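Local structure of internalin (Listeria monocytogenes serotype 4b, 4FMZ) at residues D120-I125 / G140-L145; T161-K166 / S181-Y186; T315-Q320 / S337-N342. The protein belongs to the internalins, leucine-rich-repeat surface proteins of Listeria, and probably helps the bacterium to adhere to and invade host cells. One frame throughout, in Å; residues are numbered along the deposited sequence.

Contact 1 (D120-I125 / G140-L145); sequences DNISDI and GANHNL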
loop_
_atom_site.group_PDB
_atom_site.type_symbol
_atom_site.label_atom_id
_atom_site.label_comp_id
_atom_site.label_asym_id
_atom_site.label_seq_id
_atom_site.Cartn_x
_atom_site.Cartn_y
_atom_site.Cartn_z
ATOM N N ASP A 120 3.023 8.149 -10.933
ATOM C CA ASP A 120 3.844 8.545 -12.066
ATOM C C ASP A 120 3.241 7.835 -13.287
ATOM O O ASP A 120 2.104 7.371 -13.186
ATOM C CB ASP A 120 5.327 8.197 -11.806
ATOM C CG ASP A 120 6.050 9.250 -10.978
ATOM O OD1 ASP A 120 5.876 10.441 -11.259
ATOM O OD2 ASP A 120 6.810 8.874 -10.070
ATOM N N ASN A 121 3.946 7.745 -14.430
ATOM C CA ASN A 121 3.395 6.992 -15.562
ATOM C C ASN A 121 4.440 5.984 -16.069
ATOM O O ASN A 121 4.814 5.980 -17.246
ATOM C CB ASN A 121 2.877 7.905 -16.680
ATOM C CG ASN A 121 2.024 7.174 -17.701
ATOM O OD1 ASN A 121 1.504 6.076 -17.464
ATOM N ND2 ASN A 121 1.901 7.743 -18.883
ATOM N N ILE A 122 4.895 5.111 -15.164
ATOM C CA ILE A 122 5.922 4.124 -15.481
ATOM C C ILE A 122 5.268 2.807 -15.933
ATOM O O ILE A 122 4.339 2.318 -15.292
ATOM C CB ILE A 122 6.880 3.917 -14.271
ATOM C CG1 ILE A 122 7.523 5.256 -13.814
ATOM C CG2 ILE A 122 7.978 2.885 -14.590
ATOM C CD1 ILE A 122 7.700 5.342 -12.342
ATOM N N SER A 123 5.774 2.237 -17.034
ATOM C CA SER A 123 5.312 0.967 -17.576
ATOM C C SER A 123 6.468 -0.033 -17.650
ATOM O O SER A 123 6.224 -1.233 -17.644
ATOM C CB SER A 123 4.679 1.164 -18.948
ATOM O OG SER A 123 5.596 1.765 -19.847
ATOM N N ASP A 124 7.720 0.458 -17.699
ATOM C CA ASP A 124 8.918 -0.372 -17.748
ATOM C C ASP A 124 9.745 -0.179 -16.465
ATOM O O ASP A 124 10.402 0.853 -16.298
ATOM C CB ASP A 124 9.746 -0.033 -19.008
ATOM C CG ASP A 124 11.021 -0.836 -19.201
ATOM O OD1 ASP A 124 11.270 -1.765 -18.402
ATOM O OD2 ASP A 124 11.764 -0.542 -20.156
ATOM N N ILE A 125 9.720 -1.176 -15.567
ATOM C CA ILE A 125 10.469 -1.095 -14.311
ATOM C C ILE A 125 11.754 -1.953 -14.354
ATOM O O ILE A 125 12.368 -2.163 -13.305
ATOM C CB ILE A 125 9.615 -1.399 -13.056
ATOM C CG1 ILE A 125 8.928 -2.790 -13.122
ATOM C CG2 ILE A 125 8.602 -0.276 -12.815
ATOM C CD1 ILE A 125 8.614 -3.384 -11.802
ATOM N N GLY A 140 2.457 2.385 -6.657
ATOM C CA GLY A 140 1.031 2.677 -6.676
ATOM C C GLY A 140 0.586 3.659 -7.740
ATOM O O GLY A 140 1.259 4.654 -7.983
ATOM N N ALA A 141 -0.555 3.376 -8.382
ATOM C CA ALA A 141 -1.212 4.217 -9.394
ATOM C C ALA A 141 -0.331 4.531 -10.642
ATOM O O ALA A 141 -0.418 5.614 -11.223
ATOM C CB ALA A 141 -1.738 5.504 -8.771
ATOM N N ASN A 142 0.476 3.557 -11.063
ATOM C CA ASN A 142 1.178 3.590 -12.342
ATOM C C ASN A 142 0.248 2.746 -13.198
ATOM O O ASN A 142 0.384 1.527 -13.245
ATOM C CB ASN A 142 2.615 3.060 -12.224
ATOM C CG ASN A 142 3.564 4.099 -11.694
ATOM O OD1 ASN A 142 4.070 4.941 -12.440
ATOM N ND2 ASN A 142 3.787 4.106 -10.387
ATOM N N HIS A 143 -0.805 3.391 -13.727
ATOM C CA HIS A 143 -1.933 2.756 -14.420
ATOM C C HIS A 143 -1.572 1.823 -15.575
ATOM O O HIS A 143 -2.333 0.896 -15.839
ATOM C CB HIS A 143 -2.925 3.819 -14.913
ATOM C CG HIS A 143 -3.438 4.704 -13.813
ATOM N ND1 HIS A 143 -3.885 4.182 -12.604
ATOM C CD2 HIS A 143 -3.540 6.053 -13.767
ATOM C CE1 HIS A 143 -4.243 5.225 -11.872
ATOM N NE2 HIS A 143 -4.062 6.371 -12.533
ATOM N N ASN A 144 -0.422 2.028 -16.221
ATOM C CA ASN A 144 -0.020 1.234 -17.379
ATOM C C ASN A 144 1.048 0.172 -17.065
ATOM O O ASN A 144 1.497 -0.522 -17.983
ATOM C CB ASN A 144 0.438 2.156 -18.500
ATOM C CG ASN A 144 -0.681 3.046 -18.984
ATOM O OD1 ASN A 144 -1.744 2.580 -19.409
ATOM N ND2 ASN A 144 -0.487 4.347 -18.887
ATOM N N LEU A 145 1.388 -0.013 -15.775
ATOM C CA LEU A 145 2.340 -1.033 -15.344
ATOM C C LEU A 145 1.671 -2.426 -15.367
ATOM O O LEU A 145 0.525 -2.546 -14.940
ATOM C CB LEU A 145 2.849 -0.693 -13.930
ATOM C CG LEU A 145 3.807 -1.680 -13.251
ATOM C CD1 LEU A 145 5.131 -1.811 -14.019
ATOM C CD2 LEU A 145 4.068 -1.267 -11.814
HETATM O O HOH W 1 -0.047 6.415 -14.465
HETATM O O HOH W 2 1.980 3.663 -15.921
#
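Asn142 and Ile122 lie side by side with their side chains pointing the same way, and the asparagine OD1 accepts from the backbone of the preceding turn. Its CG stands anti to the carbonyl carbon (chi1 -81°), directing the amide to that turn, where Asn142 OD1 accepts from Ile122 N at 2.9 Å. The N-H...O line of this bond is nearly straight (169°), although the donor is tilted from the carbonyl plane. Asn142 OD1 also packs against CB of Ile122 at 3.5 Å. With ND2 bonded to the carbonyls of Leu117 and Leu139, the buried amide is held at both ends and its rotation is fixed.

Towards the surface, Asn121 and Asn144 meet with their amide planes 52° apart. Asn144 ND2 reaches a lone pair of Asn121 OD1 at 3.0 Å, in the carbonyl plane. A water bridges the same two residues: it accepts from Asn144 N and donates to Asn121 OD1 (2.9 Å) and Ile122 O (2.8 Å). Leu145 CB rests 3.6 Å from Ile122 O. The apolar contact is made by Leu145 CD1, which meets CG2 of Ile125 at 4.0 Å, the two side chains crossing at about a right angle. Asn142 opens a type I turn ending at Leu145. An asparagine in the loop that follows the strand, its amide bonded to the backbone of its own and the preceding turn, is characteristic of the leucine-rich-repeat solenoid.

Contact 2 (T161-K166 / S181-Y186); sequences TVTESK and SLSLNY. With EDO (1,2-ethanediol), chain C.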
loop_
_atom_site.group_PDB
_atom_site.type_symbol
_atom_site.label_atom_id
_atom_site.label_comp_id
_atom_site.label_asym_id
_atom_site.label_seq_id
_atom_site.Cartn_x
_atom_site.Cartn_y
_atom_site.Cartn_z
ATOM N N THR A 161 3.831 -1.739 -2.575
ATOM C CA THR A 161 2.534 -1.244 -3.051
ATOM C C THR A 161 2.537 -1.210 -4.578
ATOM O O THR A 161 3.371 -0.529 -5.175
ATOM C CB THR A 161 2.221 0.148 -2.479
ATOM O OG1 THR A 161 2.266 0.091 -1.056
ATOM C CG2 THR A 161 0.857 0.698 -2.954
ATOM N N VAL A 162 1.611 -1.947 -5.200
ATOM C CA VAL A 162 1.392 -1.949 -6.653
ATOM C C VAL A 162 -0.123 -1.857 -6.804
ATOM O O VAL A 162 -0.817 -2.812 -6.474
ATOM C CB VAL A 162 2.008 -3.147 -7.432
ATOM C CG1 VAL A 162 1.753 -3.001 -8.934
ATOM C CG2 VAL A 162 3.506 -3.305 -7.158
ATOM N N THR A 163 -0.645 -0.694 -7.194
ATOM C CA THR A 163 -2.099 -0.509 -7.284
ATOM C C THR A 163 -2.551 0.163 -8.566
ATOM O O THR A 163 -1.757 0.838 -9.221
ATOM C CB THR A 163 -2.610 0.354 -6.099
ATOM O OG1 THR A 163 -2.004 1.646 -6.175
ATOM C CG2 THR A 163 -2.352 -0.283 -4.723
ATOM N N GLU A 164 -3.866 0.034 -8.880
ATOM C CA GLU A 164 -4.561 0.697 -9.999
ATOM C C GLU A 164 -3.854 0.498 -11.345
ATOM O O GLU A 164 -3.824 1.418 -12.173
ATOM C CB GLU A 164 -4.691 2.200 -9.707
ATOM C CG GLU A 164 -5.509 2.514 -8.471
ATOM C CD GLU A 164 -5.567 4.000 -8.188
ATOM O OE1 GLU A 164 -6.046 4.762 -9.058
ATOM O OE2 GLU A 164 -5.115 4.404 -7.097
ATOM N N SER A 165 -3.275 -0.683 -11.548
ATOM C CA SER A 165 -2.480 -0.970 -12.737
ATOM C C SER A 165 -3.058 -2.111 -13.582
ATOM O O SER A 165 -4.140 -2.625 -13.297
ATOM C CB SER A 165 -1.053 -1.318 -12.317
ATOM O OG SER A 165 -1.025 -2.604 -11.723
ATOM N N LYS A 166 -2.308 -2.509 -14.618
ATOM C CA LYS A 166 -2.680 -3.593 -15.522
ATOM C C LYS A 166 -2.028 -4.920 -15.061
ATOM O O LYS A 166 -2.042 -5.902 -15.809
ATOM C CB LYS A 166 -2.290 -3.229 -16.969
ATOM C CG LYS A 166 -3.159 -2.115 -17.540
ATOM C CD LYS A 166 -2.838 -1.793 -18.984
ATOM C CE LYS A 166 -3.623 -0.578 -19.430
ATOM N NZ LYS A 166 -3.497 -0.328 -20.889
ATOM N N SER A 181 4.270 -6.315 4.708
ATOM C CA SER A 181 3.047 -5.616 4.311
ATOM C C SER A 181 3.020 -5.481 2.782
ATOM O O SER A 181 3.987 -4.996 2.185
ATOM C CB SER A 181 2.975 -4.260 5.002
ATOM O OG SER A 181 1.834 -3.533 4.568
ATOM N N LEU A 182 1.924 -5.917 2.157
ATOM C CA LEU A 182 1.782 -5.909 0.695
ATOM C C LEU A 182 0.433 -5.362 0.256
ATOM O O LEU A 182 -0.597 -5.834 0.740
ATOM C CB LEU A 182 1.961 -7.353 0.150
ATOM C CG LEU A 182 1.583 -7.642 -1.321
ATOM C CD1 LEU A 182 2.538 -6.947 -2.310
ATOM C CD2 LEU A 182 1.573 -9.149 -1.593
ATOM N N SER A 183 0.439 -4.415 -0.705
ATOM C CA SER A 183 -0.782 -3.880 -1.283
ATOM C C SER A 183 -0.848 -4.181 -2.770
ATOM O O SER A 183 0.076 -3.850 -3.517
ATOM C CB SER A 183 -0.922 -2.377 -1.047
ATOM O OG SER A 183 -2.177 -1.946 -1.559
ATOM N N LEU A 184 -1.950 -4.823 -3.188
ATOM C CA LEU A 184 -2.220 -5.166 -4.582
ATOM C C LEU A 184 -3.637 -4.728 -4.961
ATOM O O LEU A 184 -4.289 -5.360 -5.799
ATOM C CB LEU A 184 -2.013 -6.668 -4.823
ATOM C CG LEU A 184 -0.544 -7.164 -4.750
ATOM C CD1 LEU A 184 -0.474 -8.647 -4.996
ATOM C CD2 LEU A 184 0.370 -6.426 -5.750
ATOM N N ASN A 185 -4.088 -3.618 -4.368
ATOM C CA ASN A 185 -5.441 -3.089 -4.589
ATOM C C ASN A 185 -5.668 -2.652 -6.028
ATOM O O ASN A 185 -4.772 -2.087 -6.653
ATOM C CB ASN A 185 -5.710 -1.886 -3.674
ATOM C CG ASN A 185 -5.766 -2.199 -2.205
ATOM O OD1 ASN A 185 -6.032 -3.329 -1.780
ATOM N ND2 ASN A 185 -5.541 -1.185 -1.390
ATOM N N TYR A 186 -6.885 -2.887 -6.527
ATOM C CA TYR A 186 -7.401 -2.431 -7.816
ATOM C C TYR A 186 -6.465 -2.737 -9.011
ATOM O O TYR A 186 -6.114 -1.839 -9.781
ATOM C CB TYR A 186 -7.716 -0.911 -7.742
ATOM C CG TYR A 186 -8.808 -0.413 -8.674
ATOM C CD1 TYR A 186 -9.109 -1.086 -9.855
ATOM C CD2 TYR A 186 -9.481 0.778 -8.416
ATOM C CE1 TYR A 186 -10.078 -0.612 -10.733
ATOM C CE2 TYR A 186 -10.464 1.256 -9.283
ATOM C CZ TYR A 186 -10.757 0.556 -10.440
ATOM O OH TYR A 186 -11.742 0.989 -11.299
HETATM C C1 EDO C . 1.685 -1.911 1.564
HETATM O O1 EDO C . 0.495 -1.302 2.048
HETATM C C2 EDO C . 2.891 -1.125 2.100
HETATM O O2 EDO C . 2.893 -1.252 3.509
HETATM O O HOH W 3 -6.615 -1.483 -12.568
#
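Thr163 packs against Ser183 and Asn185 where two successive turns of the leucine-rich-repeat solenoid run side by side, in parallel register from the bridge of Thr161 with Ser183. Thr163 CB sits 3.3 Å from Asn185 O. From there the branches part: chi1 of 62° sets OG1 between the backbone N and the carbonyl carbon and leaves the methyl CG2 anti to the carbonyl carbon. Thr163 CG2 touches Ser183 OG at 3.6 Å and the CB of Asn185 at 3.9 Å. The other branch, OG1, takes a weak hydrogen bond from Ala141 N, so one threonine touches the turns before and after its own.

The backbones are joined by Val162 N to Ser183 O (3.0 Å, nearly straight at 173°) and by Glu164 N to Asn185 O. Between these bonds Val162 O is met by the CA-H of Leu184 and is hydrogen-bonded by Asn187 ND2. The buried Asn185 N, in contrast, has no partner in the model. On the inner side Val162 CB rests against Leu184 CD2. At the outer end Glu164 CG lies 4.1 Å from Tyr186 CB, and the glutamate crosses the tyrosine with its carboxylate 27° from the ring plane. A water closes this end by donating to Tyr186 O at 2.9 Å and to Ser165 O.

Contact 3 (T315-Q320 / S337-N342); sequences TLFLSQ and SADFAN. With EDO (1,2-ethanediol), chain G.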
loop_
_atom_site.group_PDB
_atom_site.type_symbol
_atom_site.label_atom_id
_atom_site.label_comp_id
_atom_site.label_asym_id
_atom_site.label_seq_id
_atom_site.Cartn_x
_atom_site.Cartn_y
_atom_site.Cartn_z
ATOM N N THR A 315 -19.771 -0.765 16.420
ATOM C CA THR A 315 -20.298 -0.572 15.071
ATOM C C THR A 315 -20.984 -1.858 14.608
ATOM O O THR A 315 -20.399 -2.943 14.682
ATOM C CB THR A 315 -19.195 -0.108 14.116
ATOM O OG1 THR A 315 -18.711 1.149 14.580
ATOM C CG2 THR A 315 -19.683 0.063 12.699
ATOM N N LEU A 316 -22.231 -1.729 14.131
ATOM C CA LEU A 316 -22.984 -2.872 13.628
ATOM C C LEU A 316 -23.821 -2.483 12.421
ATOM O O LEU A 316 -24.727 -1.650 12.530
ATOM C CB LEU A 316 -23.861 -3.486 14.732
ATOM C CG LEU A 316 -24.797 -4.626 14.320
ATOM C CD1 LEU A 316 -24.014 -5.895 13.895
ATOM C CD2 LEU A 316 -25.761 -4.924 15.414
ATOM N N PHE A 317 -23.498 -3.071 11.268
ATOM C CA PHE A 317 -24.259 -2.845 10.041
ATOM C C PHE A 317 -25.086 -4.087 9.727
ATOM O O PHE A 317 -24.558 -5.208 9.706
ATOM C CB PHE A 317 -23.351 -2.460 8.864
ATOM C CG PHE A 317 -22.921 -1.003 8.804
ATOM C CD1 PHE A 317 -22.663 -0.279 9.971
ATOM C CD2 PHE A 317 -22.702 -0.379 7.585
ATOM C CE1 PHE A 317 -22.267 1.069 9.916
ATOM C CE2 PHE A 317 -22.268 0.955 7.529
ATOM C CZ PHE A 317 -22.040 1.665 8.694
ATOM N N LEU A 318 -26.400 -3.893 9.543
ATOM C CA LEU A 318 -27.323 -4.994 9.272
ATOM C C LEU A 318 -28.375 -4.645 8.234
ATOM O O LEU A 318 -29.253 -5.465 8.004
ATOM C CB LEU A 318 -28.042 -5.420 10.566
ATOM C CG LEU A 318 -27.266 -6.258 11.563
ATOM C CD1 LEU A 318 -28.006 -6.345 12.857
ATOM C CD2 LEU A 318 -26.981 -7.652 11.019
ATOM N N SER A 319 -28.319 -3.455 7.612
ATOM C CA SER A 319 -29.368 -3.064 6.661
ATOM C C SER A 319 -29.464 -4.013 5.465
ATOM O O SER A 319 -28.491 -4.656 5.101
ATOM C CB SER A 319 -29.164 -1.634 6.175
ATOM O OG SER A 319 -28.059 -1.498 5.299
ATOM N N GLN A 320 -30.671 -4.116 4.892
ATOM C CA GLN A 320 -31.004 -4.883 3.690
ATOM C C GLN A 320 -30.662 -6.392 3.787
ATOM O O GLN A 320 -30.010 -6.989 2.917
ATOM C CB GLN A 320 -30.411 -4.237 2.428
ATOM C CG GLN A 320 -30.973 -2.810 2.209
ATOM C CD GLN A 320 -30.801 -2.292 0.803
ATOM O OE1 GLN A 320 -29.774 -2.499 0.157
ATOM N NE2 GLN A 320 -31.768 -1.516 0.335
ATOM N N SER A 337 -22.345 3.450 15.895
ATOM C CA SER A 337 -22.683 3.478 14.488
ATOM C C SER A 337 -23.478 2.233 14.125
ATOM O O SER A 337 -23.032 1.132 14.422
ATOM C CB SER A 337 -21.391 3.546 13.683
ATOM O OG SER A 337 -21.627 3.787 12.309
ATOM N N ALA A 338 -24.681 2.404 13.575
ATOM C CA ALA A 338 -25.561 1.306 13.158
ATOM C C ALA A 338 -26.382 1.783 11.962
ATOM O O ALA A 338 -27.137 2.746 12.108
ATOM C CB ALA A 338 -26.460 0.870 14.314
ATOM N N ASP A 339 -26.183 1.166 10.766
ATOM C CA ASP A 339 -26.798 1.571 9.491
ATOM C C ASP A 339 -28.332 1.357 9.397
ATOM O O ASP A 339 -28.862 1.383 8.289
ATOM C CB ASP A 339 -26.102 0.851 8.319
ATOM C CG ASP A 339 -26.389 -0.641 8.188
ATOM O OD1 ASP A 339 -26.920 -1.237 9.160
ATOM O OD2 ASP A 339 -26.111 -1.200 7.110
ATOM N N PHE A 340 -29.030 1.151 10.524
ATOM C CA PHE A 340 -30.493 0.988 10.520
ATOM C C PHE A 340 -31.098 2.039 11.459
ATOM O O PHE A 340 -30.594 2.247 12.566
ATOM C CB PHE A 340 -30.944 -0.456 10.836
ATOM C CG PHE A 340 -30.278 -1.143 12.002
ATOM C CD1 PHE A 340 -28.983 -1.665 11.883
ATOM C CD2 PHE A 340 -30.944 -1.297 13.212
ATOM C CE1 PHE A 340 -28.351 -2.277 12.964
ATOM C CE2 PHE A 340 -30.315 -1.943 14.288
ATOM C CZ PHE A 340 -29.019 -2.414 14.157
ATOM N N ALA A 341 -32.144 2.738 10.967
ATOM C CA ALA A 341 -32.807 3.890 11.577
ATOM C C ALA A 341 -33.310 3.668 12.999
ATOM O O ALA A 341 -33.178 4.584 13.817
ATOM C CB ALA A 341 -33.950 4.373 10.692
ATOM N N ASN A 342 -33.920 2.516 13.298
ATOM C CA ASN A 342 -34.484 2.326 14.628
ATOM C C ASN A 342 -33.441 1.868 15.640
ATOM O O ASN A 342 -32.276 1.643 15.285
ATOM C CB ASN A 342 -35.691 1.353 14.598
ATOM C CG ASN A 342 -35.590 0.141 13.693
ATOM O OD1 ASN A 342 -34.648 -0.031 12.909
ATOM N ND2 ASN A 342 -36.602 -0.713 13.752
HETATM C C1 EDO G . -31.661 -4.448 10.170
HETATM O O1 EDO G . -31.689 -4.992 8.854
HETATM C C2 EDO G . -33.063 -3.918 10.489
HETATM O O2 EDO G . -33.450 -3.055 9.429
#
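Asp339 and Phe317 are brought together by their first torsions. In Asp339, CG sits between the backbone N and the carbonyl carbon (chi1 72°), folding the carboxylate over segment 315-320. In Phe317, CG is anti to the carbonyl carbon (chi1 -81°), which puts the ring face against the aspartate, ring and carboxylate stacked with planes 21° apart. The setting is the C-terminal edge of the leucine-rich-repeat solenoid, where the short, weakly bonded strand at about 337-338 pairs in parallel with strand 315-317 at Thr315 and Ser337, through Leu316 N to Ser337 O (3.0 Å).

Asp339 OD1 accepts from Leu318 N at 2.7 Å and from Ser319 N, the two donors arriving from opposite faces of its plane on the syn side. Asp339 OD2 accepts from Ser319 N and, from above the plane, from Ser319 OG at 2.7 Å. Four bonds thus fix the group, and would be expected to stabilise its negative charge. Asp339 CB lies over the centre of the Phe317 ring in a CH-pi contact, 3.7 Å from the centroid, while Ser337 OG meets the ring at its edge. Phe340 lies alongside Leu318, Phe340 CE1 4.0 Å from Leu318 CB. The buried Leu316 O has no partner in the model and instead receives the CA-H of Ala338 at 3.1 Å. A 1,2-ethanediol, probably from the crystallisation liquor, places C1 over one face of Phe340 and donates from O1 to Leu318 O at 2.6 Å.

In the fold
The three contacts follow one another along the chain, each joining successive turns of the curved leucine-rich-repeat solenoid. Contacts 1 and 2 are neighbours in the middle of the arc, their centres about 11 Å apart. They touch through probable hydrogen bonds from His143 ND1 to Glu164 O and from Lys166 N to Leu145 O, so turn-to-turn bonding passes from one to the next. Contact 3 lies at the C-terminal end, its centre about 31 Å from that of contact 2 and 40 Å from that of contact 1. Contacts 2 and 3 share the run of parallel strands on the concave side, which ends at strand 337-338; in InlA and InlB this side binds host receptors, perhaps here too.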